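Local coordinates for SLT domain-containing protein (Bdellovibrio bacteriovorus HD100, PDB 6TAB), which is a lysozyme-family peptidoglycan hydrolase of altered substrate specificity that facilitates exit of this periplasmic predator from its prey cell, at residues 131-142 with 242-253; 172-182 with 199-207. All coordinates share one frame; numbering follows the deposited sequence.

Contact 1 (131-142 with 242-253); sequences YWAFVLSSMVRF and SIVSWSQNLSIC
Tyr131 meets four residues, Ser247, Leu250, Ile252 and Cys253, from the end of helix 238-248 and the tail behind it, and its hydroxyl gives the contact its direct polar link: OH donates to Ser247 OG over 2.7 Å, with the serine oxygen near the plane of the ring. Ser247 OG in turn is hydrogen-bonded to Phe116 O, so a small hydroxyl suits the place, since it can accept from the tyrosine and still serve a carbonyl. With CG anti to the backbone N (chi1 176°), the Tyr131 ring swings from the flank of its helix toward the tail. Leu250 CD1 packs on Tyr131 CD1 at 3.9 Å, and Cys253 SG stands obliquely beside the ring, 3.7 Å from Tyr131 CE1.

Ile243 works at the other end. Its CG1 and CG2 both press on Ser138 OG from the same side, each 3.7 Å away, while CD1 reaches on toward Met139 and the ring of Phe142. The hydroxyl it covers is not left wanting: Ser138 OG donates to Val135 O in its own helix, and a water donates both to Ser138 OG and to Ile243 O, linking the serine side chain to the isoleucine carbonyl.

Trp246 spans much of the same helix, from Phe134 to Phe142. Its CB comes in at the edge of the Phe134 ring, 4.0 Å from Phe134 CE1, and Leu250 CD2 sits almost exactly above the centre of one face of that ring, a CH-pi contact 3.9 Å from the centroid. The Trp246 indole runs on past Ser138 CB to Phe142, whose ring is near parallel (26°) but slid well aside.

The two helices run nearly antiparallel, axes 10.0 Å apart at closest approach: a buried helix-helix interface within the largely helical lysozyme-like fold, the tail after helix 238-248 tied by the Cys253-Cys117 disulfide to the chain just ahead of helix 125-144.

Contact 2 (172-182 with 199-207); sequences ISIESGNAYGC and CGIRILDRW
Tyr180 and Cys182 join a short helix and its Schellman-type ending to helix 193-211, within the SLT domain of the lysozyme clan. The covalent link is the disulfide Cys182-Cys199, whose 81° torsion about the S-S bond is close to the relaxed right angle. Gly181, at positive phi, ends the preceding turn and lets the chain swing round to bring Cys182 to the helix.

Apolar and pi contacts centre on Tyr180, whose ring is sandwiched. Ile203 CG1 lies over the middle of one face, 3.6 Å from the centroid; on the opposite face the Arg206 guanidinium is stacked, its plane 24° from that of the ring and the centres 4.0 Å apart. A bend in the middle of its chain folds the arginine back over the tyrosine, where its flat charged group can pair with the pi cloud while the aliphatic CD rests on the Trp207 indole. Nearer the disulfide, Ile172 CD1 packs against Cys199 CB and the backbone N of Gly200, both at 3.9 Å.

Polar contacts involve Arg202 and Trp207. The extended Arg202 carries its guanidinium beneath the turn, so that Gly181 O stands over the middle of one face, 3.3 Å from Arg202 CZ, rather than in line with an N-H. A water supplies the in-plane bond instead, accepting from Arg202 NH1 and donating to Tyr180 O.

At the far end of the tyrosine, Trp207 NE1 donates to Tyr180 OH over 2.8 Å, the N-H pointing at the oxygen with an angle of 158° and the hydroxyl close to the indole plane.

The two contacts lie on opposite sides of the chain's centre, about 20 Å apart between their centres, and are nested along the sequence: 131-142 comes first, both segments of contact 2 follow, and 242-253 closes the outer loop. They meet where helix 125-144 packs against helix 193-211. Leu136 touches Leu204 and Ile201, and Trp132 also packs on Leu204, so each helix offers one side to its own contact and another to its neighbour. The two helices thus pack directly on each other inside the lysozyme-like fold, with helix 238-248 against the first and the disulfide-linked segment 172-182 against the second.

Contact 1 (131-142 with 242-253)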
loop_
_atom_site.group_PDB
_atom_site.type_symbol
_atom_site.label_atom_id
_atom_site.label_comp_id
_atom_site.label_asym_id
_atom_site.label_seq_id
_atom_site.Cartn_x
_atom_site.Cartn_y
_atom_site.Cartn_z
ATOM N N TYR A 131 -5.467 -2.676 -10.319
ATOM C CA TYR A 131 -4.016 -2.791 -10.119
ATOM C C TYR A 131 -3.644 -2.418 -8.664
ATOM O O TYR A 131 -2.947 -3.153 -7.949
ATOM C CB TYR A 131 -3.260 -1.892 -11.144
ATOM C CG TYR A 131 -1.767 -1.898 -10.900
ATOM C CD1 TYR A 131 -0.968 -2.944 -11.337
ATOM C CD2 TYR A 131 -1.138 -0.878 -10.197
ATOM C CE1 TYR A 131 0.385 -3.033 -11.040
ATOM C CE2 TYR A 131 0.220 -0.913 -9.931
ATOM C CZ TYR A 131 0.995 -1.990 -10.339
ATOM O OH TYR A 131 2.335 -2.050 -10.020
ATOM N N TRP A 132 -4.086 -1.216 -8.246
ATOM C CA TRP A 132 -3.687 -0.707 -6.914
ATOM C C TRP A 132 -4.276 -1.559 -5.783
ATOM O O TRP A 132 -3.605 -1.748 -4.744
ATOM C CB TRP A 132 -3.967 0.810 -6.768
ATOM C CG TRP A 132 -2.876 1.597 -7.440
ATOM C CD1 TRP A 132 -2.925 2.203 -8.668
ATOM C CD2 TRP A 132 -1.502 1.699 -7.016
ATOM N NE1 TRP A 132 -1.693 2.732 -9.007
ATOM C CE2 TRP A 132 -0.797 2.449 -7.996
ATOM C CE3 TRP A 132 -0.823 1.279 -5.873
ATOM C CZ2 TRP A 132 0.576 2.664 -7.888
ATOM C CZ3 TRP A 132 0.518 1.563 -5.743
ATOM C CH2 TRP A 132 1.212 2.244 -6.743
ATOM N N ALA A 133 -5.517 -2.047 -5.936
ATOM C CA ALA A 133 -6.054 -2.995 -4.899
ATOM C C ALA A 133 -5.189 -4.277 -4.800
ATOM O O ALA A 133 -4.897 -4.743 -3.693
ATOM C CB ALA A 133 -7.501 -3.296 -5.143
ATOM N N PHE A 134 -4.734 -4.810 -5.942
ATOM C CA PHE A 134 -3.865 -5.976 -5.939
ATOM C C PHE A 134 -2.527 -5.658 -5.244
ATOM O O PHE A 134 -2.015 -6.409 -4.369
ATOM C CB PHE A 134 -3.629 -6.520 -7.353
ATOM C CG PHE A 134 -2.790 -7.783 -7.356
ATOM C CD1 PHE A 134 -1.400 -7.721 -7.346
ATOM C CD2 PHE A 134 -3.376 -9.045 -7.257
ATOM C CE1 PHE A 134 -0.620 -8.867 -7.264
ATOM C CE2 PHE A 134 -2.593 -10.192 -7.173
ATOM C CZ PHE A 134 -1.219 -10.116 -7.165
ATOM N N VAL A 135 -1.866 -4.541 -5.636
ATOM C CA VAL A 135 -0.567 -4.192 -5.023
ATOM C C VAL A 135 -0.711 -3.997 -3.498
ATOM O O VAL A 135 0.101 -4.514 -2.705
ATOM C CB VAL A 135 0.088 -2.976 -5.700
ATOM C CG1 VAL A 135 1.308 -2.488 -4.927
ATOM C CG2 VAL A 135 0.465 -3.309 -7.144
ATOM N N LEU A 136 -1.767 -3.280 -3.064
ATOM C CA LEU A 136 -2.012 -3.152 -1.622
ATOM C C LEU A 136 -2.136 -4.535 -0.960
ATOM O O LEU A 136 -1.579 -4.751 0.158
ATOM C CB LEU A 136 -3.285 -2.322 -1.367
ATOM C CG LEU A 136 -3.158 -0.817 -1.455
ATOM C CD1 LEU A 136 -4.536 -0.171 -1.537
ATOM C CD2 LEU A 136 -2.388 -0.250 -0.251
ATOM N N SER A 137 -2.827 -5.504 -1.600
ATOM C CA SER A 137 -3.000 -6.861 -1.018
ATOM C C SER A 137 -1.645 -7.571 -0.906
ATOM O O SER A 137 -1.444 -8.367 0.044
ATOM C CB SER A 137 -4.054 -7.676 -1.758
ATOM O OG SER A 137 -3.595 -8.205 -3.011
ATOM N N SER A 138 -0.720 -7.334 -1.858
ATOM C CA SER A 138 0.618 -7.925 -1.807
ATOM C C SER A 138 1.441 -7.325 -0.657
ATOM O O SER A 138 2.255 -8.022 -0.009
ATOM C CB SER A 138 1.340 -7.893 -3.149
ATOM O OG SER A 138 1.774 -6.605 -3.526
ATOM N N MET A 139 1.271 -6.011 -0.415
ATOM C CA MET A 139 1.939 -5.365 0.735
ATOM C C MET A 139 1.397 -5.941 2.064
ATOM O O MET A 139 2.181 -6.217 3.001
ATOM C CB MET A 139 1.757 -3.843 0.656
ATOM C CG MET A 139 2.416 -3.219 -0.585
ATOM S SD MET A 139 1.775 -1.534 -0.968
ATOM C CE MET A 139 2.215 -0.684 0.551
ATOM N N VAL A 140 0.069 -6.102 2.160
ATOM C CA VAL A 140 -0.561 -6.723 3.363
ATOM C C VAL A 140 0.011 -8.136 3.598
ATOM O O VAL A 140 0.298 -8.494 4.760
ATOM C CB VAL A 140 -2.094 -6.710 3.229
ATOM C CG1 VAL A 140 -2.740 -7.571 4.323
ATOM C CG2 VAL A 140 -2.665 -5.279 3.229
ATOM N N ARG A 141 0.163 -8.925 2.528
ATOM C CA ARG A 141 0.689 -10.305 2.662
ATOM C C ARG A 141 2.002 -10.280 3.458
ATOM O O ARG A 141 2.184 -11.099 4.375
ATOM C CB ARG A 141 0.935 -10.954 1.286
ATOM C CG ARG A 141 1.797 -12.219 1.269
ATOM C CD ARG A 141 1.316 -13.401 2.070
ATOM N NE ARG A 141 2.329 -14.470 2.026
ATOM C CZ ARG A 141 3.332 -14.618 2.888
ATOM N NH1 ARG A 141 3.517 -13.729 3.858
ATOM N NH2 ARG A 141 4.132 -15.674 2.766
ATOM N N PHE A 142 2.910 -9.352 3.115
ATOM C CA PHE A 142 4.265 -9.354 3.735
ATOM C C PHE A 142 4.356 -8.524 5.024
ATOM O O PHE A 142 5.265 -8.789 5.829
ATOM C CB PHE A 142 5.355 -8.993 2.706
ATOM C CG PHE A 142 5.546 -10.079 1.674
ATOM C CD1 PHE A 142 6.099 -11.313 2.031
ATOM C CD2 PHE A 142 5.035 -9.942 0.394
ATOM C CE1 PHE A 142 6.214 -12.326 1.092
ATOM C CE2 PHE A 142 5.158 -10.950 -0.540
ATOM C CZ PHE A 142 5.725 -12.156 -0.177
ATOM N N SER A 242 8.941 -10.751 -4.494
ATOM C CA SER A 242 7.610 -11.261 -4.741
ATOM C C SER A 242 6.631 -10.167 -5.181
ATOM O O SER A 242 5.877 -10.351 -6.134
ATOM C CB SER A 242 7.057 -12.009 -3.529
ATOM O OG SER A 242 7.829 -13.161 -3.196
ATOM N N ILE A 243 6.641 -9.020 -4.497
ATOM C CA ILE A 243 5.755 -7.909 -4.878
ATOM C C ILE A 243 6.035 -7.497 -6.331
ATOM O O ILE A 243 5.089 -7.319 -7.138
ATOM C CB ILE A 243 5.888 -6.729 -3.882
ATOM C CG1 ILE A 243 5.318 -7.123 -2.512
ATOM C CG2 ILE A 243 5.184 -5.466 -4.393
ATOM C CD1 ILE A 243 5.624 -6.179 -1.375
ATOM N N VAL A 244 7.326 -7.323 -6.682
ATOM C CA VAL A 244 7.678 -6.900 -8.064
ATOM C C VAL A 244 7.249 -7.972 -9.092
ATOM O O VAL A 244 6.690 -7.645 -10.129
ATOM C CB VAL A 244 9.191 -6.617 -8.198
ATOM C CG1 VAL A 244 9.659 -6.506 -9.649
ATOM C CG2 VAL A 244 9.575 -5.373 -7.431
ATOM N N SER A 245 7.544 -9.271 -8.808
ATOM C CA SER A 245 7.228 -10.371 -9.724
ATOM C C SER A 245 5.707 -10.478 -9.958
ATOM O O SER A 245 5.224 -10.585 -11.106
ATOM C CB SER A 245 7.793 -11.691 -9.228
ATOM O OG SER A 245 7.594 -12.720 -10.196
ATOM N N TRP A 246 4.938 -10.473 -8.864
ATOM C CA TRP A 246 3.481 -10.632 -8.985
ATOM C C TRP A 246 2.874 -9.456 -9.762
ATOM O O TRP A 246 1.991 -9.650 -10.595
ATOM C CB TRP A 246 2.828 -10.818 -7.622
ATOM C CG TRP A 246 3.254 -12.044 -6.848
ATOM C CD1 TRP A 246 3.936 -13.136 -7.286
ATOM C CD2 TRP A 246 3.095 -12.230 -5.431
ATOM N NE1 TRP A 246 4.195 -14.003 -6.240
ATOM C CE2 TRP A 246 3.682 -13.467 -5.083
ATOM C CE3 TRP A 246 2.574 -11.423 -4.419
ATOM C CZ2 TRP A 246 3.700 -13.933 -3.770
ATOM C CZ3 TRP A 246 2.565 -11.896 -3.124
ATOM C CH2 TRP A 246 3.111 -13.148 -2.806
ATOM N N SER A 247 3.329 -8.221 -9.488
ATOM C CA SER A 247 2.855 -7.015 -10.202
ATOM C C SER A 247 3.108 -7.119 -11.718
ATOM O O SER A 247 2.196 -6.961 -12.550
ATOM C CB SER A 247 3.536 -5.782 -9.618
ATOM O OG SER A 247 3.231 -4.599 -10.350
ATOM N N GLN A 248 4.370 -7.406 -12.092
ATOM C CA GLN A 248 4.774 -7.311 -13.512
ATOM C C GLN A 248 4.174 -8.465 -14.338
ATOM O O GLN A 248 4.084 -8.332 -15.589
ATOM C CB GLN A 248 6.285 -7.154 -13.640
ATOM C CG GLN A 248 7.031 -8.443 -13.383
ATOM C CD GLN A 248 8.526 -8.312 -13.119
ATOM O OE1 GLN A 248 9.157 -7.249 -13.113
ATOM N NE2 GLN A 248 9.108 -9.430 -12.834
ATOM N N ASN A 249 3.702 -9.535 -13.677
ATOM C CA ASN A 249 3.086 -10.697 -14.368
ATOM C C ASN A 249 1.546 -10.653 -14.372
ATOM O O ASN A 249 0.920 -11.594 -14.918
ATOM C CB ASN A 249 3.654 -11.999 -13.799
ATOM C CG ASN A 249 5.106 -12.198 -14.220
ATOM O OD1 ASN A 249 5.980 -12.437 -13.404
ATOM N ND2 ASN A 249 5.363 -12.182 -15.521
ATOM N N LEU A 250 0.921 -9.597 -13.839
ATOM C CA LEU A 250 -0.501 -9.435 -14.002
ATOM C C LEU A 250 -0.815 -9.346 -15.507
ATOM O O LEU A 250 -0.088 -8.656 -16.264
ATOM C CB LEU A 250 -0.977 -8.181 -13.252
ATOM C CG LEU A 250 -0.870 -8.159 -11.688
ATOM C CD1 LEU A 250 -1.260 -6.791 -11.222
ATOM C CD2 LEU A 250 -1.753 -9.268 -11.110
ATOM N N SER A 251 -1.930 -9.953 -15.951
ATOM C CA SER A 251 -2.281 -9.988 -17.381
ATOM C C SER A 251 -2.409 -8.571 -17.955
ATOM O O SER A 251 -2.013 -8.308 -19.100
ATOM C CB SER A 251 -3.511 -10.870 -17.650
ATOM O OG SER A 251 -4.667 -10.348 -16.974
ATOM N N ILE A 252 -2.951 -7.661 -17.156
ATOM C CA ILE A 252 -3.147 -6.260 -17.603
ATOM C C ILE A 252 -1.820 -5.503 -17.783
ATOM O O ILE A 252 -1.792 -4.435 -18.450
ATOM C CB ILE A 252 -4.131 -5.499 -16.687
ATOM C CG1 ILE A 252 -3.590 -5.347 -15.256
ATOM C CG2 ILE A 252 -5.518 -6.147 -16.769
ATOM C CD1 ILE A 252 -4.434 -4.497 -14.339
ATOM N N CYS A 253 -0.750 -5.951 -17.129
ATOM C CA CYS A 253 0.551 -5.270 -17.097
ATOM C C CYS A 253 1.502 -5.787 -18.189
ATOM O O CYS A 253 2.413 -5.058 -18.624
ATOM C CB CYS A 253 1.237 -5.435 -15.740
ATOM S SG CYS A 253 0.490 -4.419 -14.438
HETATM O O HOH W 1 2.288 -7.072 -6.412
#

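Contact 2 (172-182 with 199-207)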
loop_
_atom_site.group_PDB
_atom_site.type_symbol
_atom_site.label_atom_id
_atom_site.label_comp_id
_atom_site.label_asym_id
_atom_site.label_seq_id
_atom_site.Cartn_x
_atom_site.Cartn_y
_atom_site.Cartn_z
ATOM N N ILE A 172 0.958 0.321 10.125
ATOM C CA ILE A 172 0.966 1.788 10.255
ATOM C C ILE A 172 0.990 2.115 11.746
ATOM O O ILE A 172 0.477 1.355 12.570
ATOM C CB ILE A 172 -0.245 2.406 9.520
ATOM C CG1 ILE A 172 -0.138 2.113 8.001
ATOM C CG2 ILE A 172 -0.410 3.907 9.814
ATOM C CD1 ILE A 172 -1.407 2.380 7.204
ATOM N N SER A 173 1.583 3.254 12.105
ATOM C CA SER A 173 1.617 3.735 13.489
ATOM C C SER A 173 0.804 5.030 13.655
ATOM O O SER A 173 0.573 5.766 12.681
ATOM C CB SER A 173 3.056 3.889 14.000
ATOM O OG SER A 173 3.897 4.526 13.060
ATOM N N ILE A 174 0.348 5.287 14.885
ATOM C CA ILE A 174 -0.661 6.329 15.060
ATOM C C ILE A 174 -0.084 7.749 14.818
ATOM O O ILE A 174 -0.774 8.559 14.175
ATOM C CB ILE A 174 -1.392 6.212 16.402
ATOM C CG1 ILE A 174 -2.623 7.114 16.452
ATOM C CG2 ILE A 174 -0.478 6.450 17.600
ATOM C CD1 ILE A 174 -3.605 6.743 17.558
ATOM N N GLU A 175 1.126 8.072 15.300
ATOM C CA GLU A 175 1.671 9.437 15.120
ATOM C C GLU A 175 1.965 9.658 13.622
ATOM O O GLU A 175 1.544 10.671 13.009
ATOM C CB GLU A 175 2.875 9.662 16.047
ATOM C CG GLU A 175 3.454 11.063 15.986
ATOM C CD GLU A 175 4.489 11.371 17.054
ATOM O OE1 GLU A 175 5.542 10.728 17.072
ATOM O OE2 GLU A 175 4.249 12.290 17.835
ATOM N N SER A 176 2.755 8.765 13.021
ATOM C CA SER A 176 3.124 8.943 11.609
ATOM C C SER A 176 1.883 8.923 10.710
ATOM O O SER A 176 1.752 9.755 9.786
ATOM C CB SER A 176 4.176 7.942 11.163
ATOM O OG SER A 176 3.658 6.625 11.189
ATOM N N GLY A 177 0.935 8.024 10.974
ATOM C CA GLY A 177 -0.294 7.934 10.161
ATOM C C GLY A 177 -1.152 9.194 10.237
ATOM O O GLY A 177 -1.718 9.673 9.263
ATOM N N ASN A 178 -1.338 9.712 11.453
ATOM C CA ASN A 178 -2.235 10.857 11.637
ATOM C C ASN A 178 -1.660 12.132 10.968
ATOM O O ASN A 178 -2.450 13.001 10.565
ATOM C CB ASN A 178 -2.599 11.055 13.115
ATOM C CG ASN A 178 -3.769 10.201 13.581
ATOM O OD1 ASN A 178 -4.463 9.585 12.750
ATOM N ND2 ASN A 178 -3.998 10.185 14.898
ATOM N N ALA A 179 -0.348 12.201 10.713
ATOM C CA ALA A 179 0.259 13.315 9.923
ATOM C C ALA A 179 -0.207 13.316 8.446
ATOM O O ALA A 179 0.014 14.298 7.720
ATOM C CB ALA A 179 1.757 13.232 10.012
ATOM N N TYR A 180 -0.794 12.207 7.967
ATOM C CA TYR A 180 -1.372 12.121 6.597
ATOM C C TYR A 180 -2.885 12.428 6.575
ATOM O O TYR A 180 -3.535 12.326 5.528
ATOM C CB TYR A 180 -1.156 10.733 5.982
ATOM C CG TYR A 180 0.285 10.381 5.696
ATOM C CD1 TYR A 180 1.086 9.833 6.678
ATOM C CD2 TYR A 180 0.853 10.583 4.440
ATOM C CE1 TYR A 180 2.413 9.516 6.441
ATOM C CE2 TYR A 180 2.188 10.281 4.195
ATOM C CZ TYR A 180 2.983 9.742 5.200
ATOM O OH TYR A 180 4.302 9.415 5.028
ATOM N N GLY A 181 -3.493 12.704 7.736
ATOM C CA GLY A 181 -4.913 13.030 7.816
ATOM C C GLY A 181 -5.810 11.816 8.013
ATOM O O GLY A 181 -6.994 11.884 7.746
ATOM N N CYS A 182 -5.237 10.704 8.481
ATOM C CA CYS A 182 -5.927 9.426 8.641
ATOM C C CYS A 182 -7.010 9.504 9.730
ATOM O O CYS A 182 -7.974 8.710 9.662
ATOM C CB CYS A 182 -4.917 8.282 8.849
ATOM S SG CYS A 182 -3.869 8.031 7.373
ATOM N N CYS A 199 -5.954 4.589 5.204
ATOM C CA CYS A 199 -4.693 5.293 5.520
ATOM C C CYS A 199 -3.582 4.923 4.537
ATOM O O CYS A 199 -2.836 5.825 4.058
ATOM C CB CYS A 199 -4.267 5.025 6.969
ATOM S SG CYS A 199 -2.938 6.140 7.548
ATOM N N GLY A 200 -3.456 3.639 4.166
ATOM C CA GLY A 200 -2.474 3.262 3.155
ATOM C C GLY A 200 -2.658 4.009 1.833
ATOM O O GLY A 200 -1.673 4.427 1.194
ATOM N N ILE A 201 -3.924 4.156 1.417
ATOM C CA ILE A 201 -4.233 4.929 0.201
ATOM C C ILE A 201 -3.746 6.391 0.346
ATOM O O ILE A 201 -3.137 6.939 -0.597
ATOM C CB ILE A 201 -5.732 4.835 -0.192
ATOM C CG1 ILE A 201 -6.120 3.398 -0.571
ATOM C CG2 ILE A 201 -6.028 5.796 -1.306
ATOM C CD1 ILE A 201 -7.610 3.121 -0.580
ATOM N N ARG A 202 -4.018 7.037 1.489
ATOM C CA ARG A 202 -3.555 8.425 1.714
ATOM C C ARG A 202 -2.021 8.516 1.605
ATOM O O ARG A 202 -1.498 9.528 1.064
ATOM C CB ARG A 202 -4.011 8.973 3.076
ATOM C CG ARG A 202 -5.513 9.196 3.227
ATOM C CD ARG A 202 -5.857 9.734 4.621
ATOM N NE ARG A 202 -7.261 10.043 4.821
ATOM C CZ ARG A 202 -7.848 11.226 4.620
ATOM N NH1 ARG A 202 -7.173 12.233 4.071
ATOM N NH2 ARG A 202 -9.119 11.391 4.971
ATOM N N ILE A 203 -1.264 7.563 2.150
ATOM C CA ILE A 203 0.201 7.599 2.147
ATOM C C ILE A 203 0.732 7.476 0.708
ATOM O O ILE A 203 1.577 8.287 0.255
ATOM C CB ILE A 203 0.779 6.515 3.086
ATOM C CG1 ILE A 203 0.384 6.764 4.552
ATOM C CG2 ILE A 203 2.288 6.396 2.921
ATOM C CD1 ILE A 203 0.660 5.574 5.490
ATOM N N LEU A 204 0.176 6.520 -0.076
ATOM C CA LEU A 204 0.537 6.367 -1.499
ATOM C C LEU A 204 0.143 7.626 -2.303
ATOM O O LEU A 204 0.894 8.076 -3.196
ATOM C CB LEU A 204 -0.105 5.110 -2.094
ATOM C CG LEU A 204 0.411 3.772 -1.553
ATOM C CD1 LEU A 204 -0.484 2.621 -1.993
ATOM C CD2 LEU A 204 1.855 3.492 -2.019
ATOM N N ASP A 205 -1.056 8.165 -2.039
ATOM C CA ASP A 205 -1.546 9.346 -2.772
ATOM C C ASP A 205 -0.570 10.540 -2.612
ATOM O O ASP A 205 -0.370 11.328 -3.568
ATOM C CB ASP A 205 -2.964 9.746 -2.338
ATOM C CG ASP A 205 -3.611 10.832 -3.178
ATOM O OD1 ASP A 205 -4.084 10.490 -4.298
ATOM O OD2 ASP A 205 -3.671 12.002 -2.710
ATOM N N ARG A 206 0.027 10.699 -1.460
ATOM C CA ARG A 206 0.983 11.762 -1.254
ATOM C C ARG A 206 2.295 11.473 -1.978
ATOM O O ARG A 206 2.716 12.278 -2.784
ATOM C CB ARG A 206 1.294 11.965 0.237
ATOM C CG ARG A 206 2.249 13.162 0.433
ATOM C CD ARG A 206 3.004 13.256 1.712
ATOM N NE ARG A 206 2.179 13.647 2.801
ATOM C CZ ARG A 206 2.578 13.750 4.095
ATOM N NH1 ARG A 206 3.828 13.469 4.536
ATOM N NH2 ARG A 206 1.674 14.085 4.967
ATOM N N TRP A 207 2.935 10.329 -1.705
ATOM C CA TRP A 207 4.322 10.126 -2.190
ATOM C C TRP A 207 4.428 9.700 -3.663
ATOM O O TRP A 207 5.371 10.128 -4.353
ATOM C CB TRP A 207 5.113 9.190 -1.287
ATOM C CG TRP A 207 5.272 9.670 0.120
ATOM C CD1 TRP A 207 4.868 9.008 1.242
ATOM C CD2 TRP A 207 5.914 10.864 0.558
ATOM N NE1 TRP A 207 5.224 9.705 2.349
ATOM C CE2 TRP A 207 5.835 10.872 1.973
ATOM C CE3 TRP A 207 6.529 11.937 -0.086
ATOM C CZ2 TRP A 207 6.399 11.867 2.760
ATOM C CZ3 TRP A 207 7.063 12.942 0.697
ATOM C CH2 TRP A 207 6.983 12.919 2.093
HETATM O O HOH W 2 -4.672 12.742 2.723
#